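Variable region-containing chitin-binding protein 3 (Branchiostoma floridae, PDB 1XT5) probably binds and hydrolyses chitin as a whole protein, and is represented here by its first immunoglobulin V-set domain, part of an immune-type receptor of amphioxus. Local coordinates at residues 17-28 / 90-101; 34-42 / 52-60. All coordinates share one frame; numbering follows the deposited sequence. Where two conformers were deposited one is given.

Both interactions lie within a single immunoglobulin V-set domain, their centres about 16 Å apart, on opposite sides of the chain's centre. Interaction 1 pairs strands 22-31 and 94-96 in the four-stranded sheet. Interaction 2 pairs the adjacent strands 38-44 and 50-58 of the six-stranded sheet. Along the chain, both halves of 34-42 / 52-60 fall between 17-28 and 90-101, and the chain passes from one sheet to the other after strand 22-31. The layers also touch directly: W41 NE1 hydrogen-bonds to P92 O (2.9 Å), L94 CB packs on W41 CE2, and A90 N meets Y58 OH. Each contact thus ties neighbouring strands within one layer of the sandwich, and W41 with P92 and L94 joins the two.

Interaction 1 (17-28 / 90-101); sequences HAGGTVELPCSY and AAPTLRLTHVHP
R95 reaches across E23 and T21 on the outer side of the antiparallel pair 22-24 / 94-96, and its side chain can be followed outward atom by atom. CB lies beside E23 CG. CG, set anti to the backbone N (chi1 -178°) and also beside T21 CG2, heads an extended chain that passes E23 OE2, which comes within 3.6 Å of R95 CD. At R95 NE the methyl T21 CG2 sits 3.7 Å away, over one face of the guanidinium, while E23 OE2 lies at its edge; CZ and NH2 remain over the same methyl. The carboxylate is turned 79° from the guanidinium plane, and E23 OE2 stays 4.1 Å from R95 NE, too far for a salt bridge.

Paired backbone bonds join V22 to L96 and L24 to L94, whose side chains point into the sandwich; there V22 CG1 meets V99 CG2 at 3.9 Å. Past L24 the ladder gives way to a side chain: C26 N donates to T93 OG1 at 3.2 Å. C26 is disulfide-bonded to C109 of the other sheet, and its SG also packs on P92 CG (4.0 Å). Beyond the other end of the ladder, G19 N donates to V99 O (2.7 Å), and a water ties G19 O and T21 OG1 to H98 N.

The chemistry thus differs between the faces: apolar packing and the disulfide fasten the inner one, whereas at the exposed surface E23 meets R95 mainly through its carboxylate oxygen against the arginine's methylenes, the opposite charges probably adding a modest attraction.

Interaction 2 (34-42 / 52-60); sequences TQPPVISWL and KVFKGNYNW
W41 and F54 face each other across the hairpin without stacking: F54 CD2 comes up to the edge of the indole, near its plane, 4.3 Å from W41 CD1. The F54 ring in turn receives I39 CG2 at its own edge, 4.3 Å from F54 CE2. Further along, the Y58 ring meets F67 with the two planes about 20° apart, and Y58 OH hydrogen-bonds to E69. The amide of N57 reaches forward to the next residue, its ND2 donating to Y58 O from well above that carbonyl's plane.

With CG anti to the carbonyl carbon (chi1 -80°), the W41 indole leads away from strand 52-58 and into the core, where it touches L24, C26, Y107 and C109. W41 CB stays behind and touches both V53 CB and F54 CB. Those two residues stand opposite W41 in a classic beta bulge, and W41 O accepts from both V53 N (2.9 Å) and F54 N (3.3 Å), which approach from the same face of its carbonyl plane. The bulge shifts the register by one, so that L42 pairs with K52.

On the other side of the bulge, I39 and G56 form a hydrogen-bonded pair. V38 CG2 lies 3.7 Å from K55 CE on the opposite face from the rings. Where the strands part, P36 CB rests on Y58 CB, and a water links P37 O to Y58 N.

The bulged hairpin, with its core tryptophan packed against the disulfide, is characteristic of the C and C' strands of an immunoglobulin V domain.

Interaction 1 (17-28 / 90-101)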
loop_
_atom_site.group_PDB
_atom_site.type_symbol
_atom_site.label_atom_id
_atom_site.label_comp_id
_atom_site.label_asym_id
_atom_site.label_seq_id
_atom_site.Cartn_x
_atom_site.Cartn_y
_atom_site.Cartn_z
ATOM N N HIS A 17 13.704 13.269 -5.808
ATOM C CA HIS A 17 14.474 14.182 -4.958
ATOM C C HIS A 17 13.751 14.407 -3.634
ATOM O O HIS A 17 12.515 14.451 -3.602
ATOM C CB HIS A 17 14.595 15.485 -5.779
ATOM C CG HIS A 17 15.240 15.471 -7.121
ATOM N ND1 HIS A 17 14.732 15.775 -8.359
ATOM C CD2 HIS A 17 16.527 15.164 -7.384
ATOM C CE1 HIS A 17 15.687 15.640 -9.296
ATOM N NE2 HIS A 17 16.826 15.255 -8.715
ATOM N N ALA A 18 14.500 14.666 -2.570
ATOM C CA ALA A 18 13.893 15.039 -1.289
ATOM C C ALA A 18 13.163 16.342 -1.540
ATOM O O ALA A 18 13.639 17.260 -2.250
ATOM C CB ALA A 18 14.906 15.096 -0.165
ATOM N N GLY A 19 12.007 16.454 -0.915
ATOM C CA GLY A 19 11.092 17.540 -1.017
ATOM C C GLY A 19 10.088 17.305 -2.116
ATOM O O GLY A 19 9.062 17.997 -2.159
ATOM N N GLY A 20 10.330 16.333 -2.977
ATOM C CA GLY A 20 9.448 16.063 -4.084
ATOM C C GLY A 20 8.309 15.124 -3.700
ATOM O O GLY A 20 8.166 14.739 -2.548
ATOM N N THR A 21 7.466 14.827 -4.663
ATOM C CA THR A 21 6.342 13.936 -4.588
ATOM C C THR A 21 6.613 12.713 -5.454
ATOM O O THR A 21 7.106 12.835 -6.588
ATOM C CB THR A 21 5.056 14.634 -4.996
ATOM O OG1 THR A 21 4.803 15.715 -4.075
ATOM C CG2 THR A 21 3.852 13.696 -4.992
ATOM N N VAL A 22 6.325 11.525 -4.940
ATOM C CA VAL A 22 6.565 10.296 -5.632
ATOM C C VAL A 22 5.355 9.383 -5.513
ATOM O O VAL A 22 4.624 9.421 -4.535
ATOM C CB VAL A 22 7.849 9.593 -5.115
ATOM C CG1 VAL A 22 7.662 9.143 -3.668
ATOM C CG2 VAL A 22 8.390 8.514 -5.996
ATOM N N GLU A 23 5.179 8.502 -6.517
ATOM C CA GLU A 23 4.180 7.471 -6.455
ATOM C C GLU A 23 4.816 6.064 -6.557
ATOM O O GLU A 23 5.741 5.868 -7.369
ATOM C CB GLU A 23 3.123 7.687 -7.510
ATOM C CG GLU A 23 2.350 9.010 -7.291
ATOM C CD GLU A 23 1.071 9.249 -8.003
ATOM O OE1 GLU A 23 0.663 8.323 -8.731
ATOM O OE2 GLU A 23 0.533 10.341 -7.779
ATOM N N LEU A 24 4.299 5.162 -5.762
ATOM C CA LEU A 24 4.786 3.793 -5.693
ATOM C C LEU A 24 3.634 2.906 -6.198
ATOM O O LEU A 24 2.670 2.704 -5.470
ATOM C CB LEU A 24 5.177 3.354 -4.305
ATOM C CG LEU A 24 6.350 4.156 -3.730
ATOM C CD1 LEU A 24 6.194 5.583 -3.372
ATOM C CD2 LEU A 24 6.801 3.520 -2.389
ATOM N N PRO A 25 3.662 2.453 -7.460
ATOM C CA PRO A 25 2.519 1.725 -7.997
ATOM C C PRO A 25 2.246 0.401 -7.312
ATOM O O PRO A 25 3.138 -0.339 -6.923
ATOM C CB PRO A 25 2.896 1.549 -9.483
ATOM C CG PRO A 25 3.817 2.679 -9.765
ATOM C CD PRO A 25 4.650 2.759 -8.521
ATOM N N CYS A 26 0.963 0.059 -7.247
ATOM C CA CYS A 26 0.555 -1.227 -6.745
ATOM C C CYS A 26 -0.815 -1.587 -7.331
ATOM O O CYS A 26 -1.667 -0.708 -7.438
ATOM C CB CYS A 26 0.464 -1.197 -5.229
ATOM S SG CYS A 26 0.038 -2.834 -4.532
ATOM N N SER A 27 -0.980 -2.850 -7.690
ATOM C CA SER A 27 -2.247 -3.357 -8.150
ATOM C C SER A 27 -2.524 -4.704 -7.442
ATOM O O SER A 27 -1.622 -5.318 -6.886
ATOM C CB SER A 27 -2.304 -3.580 -9.653
ATOM O OG SER A 27 -1.449 -4.659 -10.048
ATOM N N TYR A 28 -3.768 -5.177 -7.496
ATOM C CA TYR A 28 -4.038 -6.515 -6.989
ATOM C C TYR A 28 -5.239 -7.092 -7.722
ATOM O O TYR A 28 -6.099 -6.361 -8.252
ATOM C CB TYR A 28 -4.256 -6.540 -5.445
ATOM C CG TYR A 28 -5.593 -5.976 -5.032
ATOM C CD1 TYR A 28 -6.709 -6.794 -4.902
ATOM C CD2 TYR A 28 -5.777 -4.619 -4.779
ATOM C CE1 TYR A 28 -7.922 -6.322 -4.550
ATOM C CE2 TYR A 28 -7.038 -4.124 -4.428
ATOM C CZ TYR A 28 -8.101 -4.980 -4.311
ATOM O OH TYR A 28 -9.344 -4.485 -4.001
ATOM N N ALA A 90 -8.831 0.191 -4.789
ATOM C CA ALA A 90 -8.869 -0.949 -5.696
ATOM C C ALA A 90 -7.622 -1.017 -6.566
ATOM O O ALA A 90 -7.412 -2.085 -7.202
ATOM C CB ALA A 90 -10.098 -0.897 -6.609
ATOM N N ALA A 91 -6.802 -0.001 -6.614
ATOM C CA ALA A 91 -5.574 0.076 -7.434
ATOM C C ALA A 91 -4.599 0.909 -6.603
ATOM O O ALA A 91 -4.358 2.089 -6.871
ATOM C CB ALA A 91 -5.869 0.710 -8.783
ATOM N N PRO A 92 -4.118 0.347 -5.476
ATOM C CA PRO A 92 -3.653 1.131 -4.339
ATOM C C PRO A 92 -2.241 1.681 -4.408
ATOM O O PRO A 92 -1.503 1.708 -3.400
ATOM C CB PRO A 92 -3.834 0.144 -3.172
ATOM C CG PRO A 92 -3.554 -1.199 -3.812
ATOM C CD PRO A 92 -4.243 -1.091 -5.142
ATOM N N THR A 93 -1.878 2.293 -5.524
ATOM C CA THR A 93 -0.685 3.101 -5.620
ATOM C C THR A 93 -0.635 4.125 -4.511
ATOM O O THR A 93 -1.624 4.825 -4.240
ATOM C CB THR A 93 -0.694 3.804 -6.982
ATOM O OG1 THR A 93 -0.627 2.783 -7.953
ATOM C CG2 THR A 93 0.390 4.852 -7.137
ATOM N N LEU A 94 0.537 4.206 -3.872
ATOM C CA LEU A 94 0.809 5.153 -2.804
ATOM C C LEU A 94 1.427 6.433 -3.375
ATOM O O LEU A 94 2.353 6.359 -4.170
ATOM C CB LEU A 94 1.822 4.526 -1.855
ATOM C CG LEU A 94 2.296 5.409 -0.680
ATOM C CD1 LEU A 94 1.169 5.638 0.306
ATOM C CD2 LEU A 94 3.480 4.750 0.005
ATOM N N ARG A 95 0.923 7.573 -2.927
ATOM C CA ARG A 95 1.515 8.889 -3.207
ATOM C C ARG A 95 2.112 9.409 -1.905
ATOM O O ARG A 95 1.431 9.456 -0.874
ATOM C CB ARG A 95 0.441 9.849 -3.715
ATOM C CG ARG A 95 0.968 11.229 -4.080
ATOM C CD ARG A 95 -0.115 12.079 -4.699
ATOM N NE ARG A 95 0.152 13.433 -5.108
ATOM C CZ ARG A 95 -0.049 14.475 -4.309
ATOM N NH1 ARG A 95 -0.461 14.397 -3.042
ATOM N NH2 ARG A 95 0.235 15.674 -4.825
ATOM N N LEU A 96 3.377 9.814 -1.954
ATOM C CA LEU A 96 4.087 10.390 -0.810
ATOM C C LEU A 96 4.573 11.753 -1.184
ATOM O O LEU A 96 5.306 11.925 -2.195
ATOM C CB LEU A 96 5.176 9.426 -0.391
ATOM C CG LEU A 96 5.862 9.807 0.897
ATOM C CD1 LEU A 96 4.917 9.734 2.094
ATOM C CD2 LEU A 96 7.083 8.907 1.086
ATOM N N THR A 97 4.179 12.779 -0.425
ATOM C CA THR A 97 4.611 14.170 -0.713
ATOM C C THR A 97 5.728 14.564 0.256
ATOM O O THR A 97 5.965 13.915 1.281
ATOM C CB THR A 97 3.461 15.161 -0.563
ATOM O OG1 THR A 97 3.006 15.116 0.780
ATOM C CG2 THR A 97 2.323 14.783 -1.438
ATOM N N HIS A 98 6.380 15.684 -0.095
ATOM C CA HIS A 98 7.408 16.289 0.778
ATOM C C HIS A 98 8.419 15.227 1.243
ATOM O O HIS A 98 8.678 15.081 2.439
ATOM C CB HIS A 98 6.808 16.983 1.979
ATOM C CG HIS A 98 5.905 18.052 1.597
ATOM N ND1 HIS A 98 6.337 19.297 1.231
ATOM C CD2 HIS A 98 4.546 18.051 1.574
ATOM C CE1 HIS A 98 5.261 20.009 0.946
ATOM N NE2 HIS A 98 4.152 19.324 1.153
ATOM N N VAL A 99 8.957 14.461 0.282
ATOM C CA VAL A 99 9.792 13.335 0.635
ATOM C C VAL A 99 11.007 13.757 1.436
ATOM O O VAL A 99 11.751 14.667 1.078
ATOM C CB VAL A 99 10.175 12.546 -0.643
ATOM C CG1 VAL A 99 11.248 11.557 -0.363
ATOM C CG2 VAL A 99 8.950 11.878 -1.239
ATOM N N HIS A 100 11.209 13.084 2.565
ATOM C CA HIS A 100 12.342 13.391 3.452
ATOM C C HIS A 100 13.541 12.523 3.120
ATOM O O HIS A 100 13.400 11.453 2.567
ATOM C CB HIS A 100 11.956 13.109 4.903
ATOM C CG HIS A 100 10.955 14.046 5.489
ATOM N ND1 HIS A 100 9.808 14.458 4.833
ATOM C CD2 HIS A 100 10.942 14.673 6.687
ATOM C CE1 HIS A 100 9.158 15.300 5.653
ATOM N NE2 HIS A 100 9.823 15.448 6.814
ATOM N N PRO A 101 14.710 12.988 3.460
ATOM C CA PRO A 101 15.919 12.129 3.226
ATOM C C PRO A 101 15.752 10.691 3.714
ATOM O O PRO A 101 16.028 9.674 3.013
ATOM C CB PRO A 101 17.014 12.886 3.941
ATOM C CG PRO A 101 16.605 14.316 3.922
ATOM C CD PRO A 101 15.079 14.274 4.049
HETATM O O HOH W 1 6.271 17.346 -2.407
HETATM O O HOH W 2 -5.502 -3.167 -8.910
HETATM O O HOH W 3 -8.292 -4.645 -7.762
#

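Interaction 2 (34-42 / 52-60)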
loop_
_atom_site.group_PDB
_atom_site.type_symbol
_atom_site.label_atom_id
_atom_site.label_comp_id
_atom_site.label_asym_id
_atom_site.label_seq_id
_atom_site.Cartn_x
_atom_site.Cartn_y
_atom_site.Cartn_z
ATOM N N THR A 34 -15.528 -11.366 -3.374
ATOM C CA THR A 34 -15.959 -10.031 -3.767
ATOM C C THR A 34 -16.003 -9.081 -2.576
ATOM O O THR A 34 -16.381 -7.919 -2.751
ATOM C CB THR A 34 -17.307 -10.027 -4.484
ATOM O OG1 THR A 34 -18.213 -10.725 -3.598
ATOM C CG2 THR A 34 -17.146 -10.736 -5.812
ATOM N N GLN A 35 -15.696 -9.545 -1.369
ATOM C CA GLN A 35 -15.683 -8.669 -0.200
ATOM C C GLN A 35 -14.501 -7.687 -0.266
ATOM O O GLN A 35 -13.409 -8.089 -0.752
ATOM C CB GLN A 35 -15.576 -9.457 1.119
ATOM C CG GLN A 35 -16.800 -10.334 1.320
ATOM C CD GLN A 35 -16.839 -10.959 2.695
ATOM O OE1 GLN A 35 -15.811 -11.363 3.243
ATOM N NE2 GLN A 35 -18.032 -11.004 3.272
ATOM N N PRO A 36 -14.641 -6.439 0.137
ATOM C CA PRO A 36 -13.463 -5.517 0.058
ATOM C C PRO A 36 -12.339 -5.969 0.965
ATOM O O PRO A 36 -12.578 -6.427 2.065
ATOM C CB PRO A 36 -14.052 -4.191 0.533
ATOM C CG PRO A 36 -15.281 -4.572 1.296
ATOM C CD PRO A 36 -15.834 -5.821 0.703
ATOM N N PRO A 37 -11.094 -5.920 0.497
ATOM C CA PRO A 37 -9.919 -6.244 1.305
ATOM C C PRO A 37 -9.464 -5.059 2.105
ATOM O O PRO A 37 -10.150 -4.048 2.209
ATOM C CB PRO A 37 -8.939 -6.741 0.228
ATOM C CG PRO A 37 -9.238 -5.809 -0.900
ATOM C CD PRO A 37 -10.733 -5.652 -0.916
ATOM N N VAL A 38 -8.301 -5.191 2.711
ATOM C CA VAL A 38 -7.647 -4.135 3.449
ATOM C C VAL A 38 -6.232 -3.946 2.934
ATOM O O VAL A 38 -5.493 -4.924 2.733
ATOM C CB VAL A 38 -7.735 -4.371 4.958
ATOM C CG1 VAL A 38 -7.270 -5.721 5.411
ATOM C CG2 VAL A 38 -6.981 -3.248 5.677
ATOM N N ILE A 39 -5.922 -2.680 2.659
ATOM C CA ILE A 39 -4.649 -2.278 2.071
ATOM C C ILE A 39 -3.775 -1.721 3.144
ATOM O O ILE A 39 -4.208 -0.841 3.914
ATOM C CB ILE A 39 -4.895 -1.158 0.999
ATOM C CG1 ILE A 39 -5.627 -1.681 -0.227
ATOM C CG2 ILE A 39 -3.621 -0.423 0.623
ATOM C CD1 ILE A 39 -6.935 -2.402 -0.141
ATOM N N SER A 40 -2.527 -2.171 3.211
ATOM C CA SER A 40 -1.528 -1.615 4.089
ATOM C C SER A 40 -0.263 -1.304 3.294
ATOM O O SER A 40 0.184 -2.125 2.502
ATOM C CB SER A 40 -1.153 -2.613 5.190
ATOM O OG SER A 40 -2.266 -3.025 5.937
ATOM N N TRP A 41 0.285 -0.123 3.497
ATOM C CA TRP A 41 1.650 0.199 3.049
ATOM C C TRP A 41 2.490 0.247 4.301
ATOM O O TRP A 41 2.162 0.930 5.284
ATOM C CB TRP A 41 1.681 1.513 2.302
ATOM C CG TRP A 41 1.234 1.456 0.890
ATOM C CD1 TRP A 41 -0.012 1.686 0.376
ATOM C CD2 TRP A 41 2.079 1.105 -0.248
ATOM N NE1 TRP A 41 -0.001 1.507 -0.984
ATOM C CE2 TRP A 41 1.255 1.185 -1.386
ATOM C CE3 TRP A 41 3.436 0.783 -0.375
ATOM C CZ2 TRP A 41 1.773 0.942 -2.669
ATOM C CZ3 TRP A 41 3.935 0.542 -1.636
ATOM C CH2 TRP A 41 3.118 0.635 -2.778
ATOM N N LEU A 42 3.591 -0.512 4.279
ATOM C CA LEU A 42 4.415 -0.802 5.421
ATOM C C LEU A 42 5.871 -0.549 5.026
ATOM O O LEU A 42 6.312 -1.142 4.033
ATOM C CB LEU A 42 4.223 -2.253 5.845
ATOM C CG LEU A 42 2.789 -2.663 6.183
ATOM C CD1 LEU A 42 2.629 -4.173 6.236
ATOM C CD2 LEU A 42 2.291 -2.009 7.441
ATOM N N LYS A 52 4.115 1.413 10.028
ATOM C CA LYS A 52 2.954 1.732 9.213
ATOM C C LYS A 52 3.120 3.018 8.481
ATOM O O LYS A 52 3.457 4.056 9.065
ATOM C CB LYS A 52 1.690 1.787 10.109
ATOM C CG LYS A 52 1.303 0.453 10.678
ATOM C CD LYS A 52 0.194 0.678 11.715
ATOM C CE LYS A 52 -1.160 0.798 11.053
ATOM N NZ LYS A 52 -2.295 0.541 11.968
ATOM N N VAL A 53 2.756 3.001 7.186
ATOM C CA VAL A 53 2.679 4.215 6.362
ATOM C C VAL A 53 1.211 4.623 6.162
ATOM O O VAL A 53 0.815 5.756 6.378
ATOM C CB VAL A 53 3.410 4.026 5.036
ATOM C CG1 VAL A 53 3.270 5.240 4.164
ATOM C CG2 VAL A 53 4.871 3.664 5.308
ATOM N N PHE A 54 0.416 3.666 5.703
ATOM C CA PHE A 54 -0.949 3.867 5.307
ATOM C C PHE A 54 -1.723 2.587 5.564
ATOM O O PHE A 54 -1.208 1.497 5.332
ATOM C CB PHE A 54 -1.024 4.261 3.826
ATOM C CG PHE A 54 -2.441 4.427 3.287
ATOM C CD1 PHE A 54 -3.036 5.686 3.299
ATOM C CD2 PHE A 54 -3.145 3.337 2.793
ATOM C CE1 PHE A 54 -4.342 5.825 2.841
ATOM C CE2 PHE A 54 -4.466 3.465 2.360
ATOM C CZ PHE A 54 -5.005 4.731 2.389
ATOM N N LYS A 55 -2.993 2.736 5.912
ATOM C CA LYS A 55 -3.929 1.622 5.947
ATOM C C LYS A 55 -5.288 2.125 5.429
ATOM O O LYS A 55 -5.679 3.264 5.724
ATOM C CB LYS A 55 -4.069 0.995 7.327
ATOM C CG LYS A 55 -4.776 -0.344 7.434
ATOM C CD LYS A 55 -4.783 -0.906 8.839
ATOM C CE LYS A 55 -5.493 -2.221 8.945
ATOM N NZ LYS A 55 -5.467 -2.756 10.347
ATOM N N GLY A 56 -6.011 1.285 4.722
ATOM C CA GLY A 56 -7.335 1.644 4.303
ATOM C C GLY A 56 -8.148 0.477 3.827
ATOM O O GLY A 56 -7.620 -0.580 3.486
ATOM N N ASN A 57 -9.462 0.691 3.763
ATOM C CA ASN A 57 -10.349 -0.291 3.198
ATOM C C ASN A 57 -11.660 0.395 2.797
ATOM O O ASN A 57 -12.104 1.307 3.464
ATOM C CB ASN A 57 -10.697 -1.445 4.164
ATOM C CG ASN A 57 -11.281 -1.028 5.489
ATOM O OD1 ASN A 57 -10.609 -0.730 6.456
ATOM N ND2 ASN A 57 -12.624 -1.002 5.552
ATOM N N TYR A 58 -12.275 -0.086 1.729
ATOM C CA TYR A 58 -13.647 0.324 1.451
ATOM C C TYR A 58 -14.559 -0.171 2.581
ATOM O O TYR A 58 -14.318 -1.242 3.145
ATOM C CB TYR A 58 -14.137 -0.307 0.148
ATOM C CG TYR A 58 -13.454 0.237 -1.081
ATOM C CD1 TYR A 58 -12.647 -0.564 -1.868
ATOM C CD2 TYR A 58 -13.605 1.548 -1.478
ATOM C CE1 TYR A 58 -12.035 -0.097 -3.003
ATOM C CE2 TYR A 58 -12.975 2.034 -2.616
ATOM C CZ TYR A 58 -12.182 1.222 -3.364
ATOM O OH TYR A 58 -11.532 1.693 -4.479
ATOM N N ASN A 59 -15.579 0.573 2.866
ATOM C CA ASN A 59 -16.586 0.143 3.818
ATOM C C ASN A 59 -17.612 -0.692 3.077
ATOM O O ASN A 59 -17.899 -0.534 1.900
ATOM C CB ASN A 59 -17.234 1.340 4.486
ATOM C CG ASN A 59 -16.226 2.033 5.417
ATOM O OD1 ASN A 59 -15.366 1.384 5.998
ATOM N ND2 ASN A 59 -16.403 3.347 5.563
ATOM N N TRP A 60 -18.230 -1.574 3.844
ATOM C CA TRP A 60 -19.242 -2.491 3.348
ATOM C C TRP A 60 -20.472 -1.683 2.986
ATOM O O TRP A 60 -20.817 -0.790 3.749
ATOM C CB TRP A 60 -19.570 -3.472 4.483
ATOM C CG TRP A 60 -20.639 -4.420 4.165
ATOM C CD1 TRP A 60 -20.550 -5.546 3.412
ATOM C CD2 TRP A 60 -22.005 -4.318 4.599
ATOM N NE1 TRP A 60 -21.777 -6.174 3.337
ATOM C CE2 TRP A 60 -22.684 -5.427 4.070
ATOM C CE3 TRP A 60 -22.628 -3.339 5.398
ATOM C CZ2 TRP A 60 -24.034 -5.588 4.336
ATOM C CZ3 TRP A 60 -23.973 -3.500 5.664
ATOM C CH2 TRP A 60 -24.594 -4.604 5.124
HETATM O O HOH W 4 -10.894 -2.153 0.344
#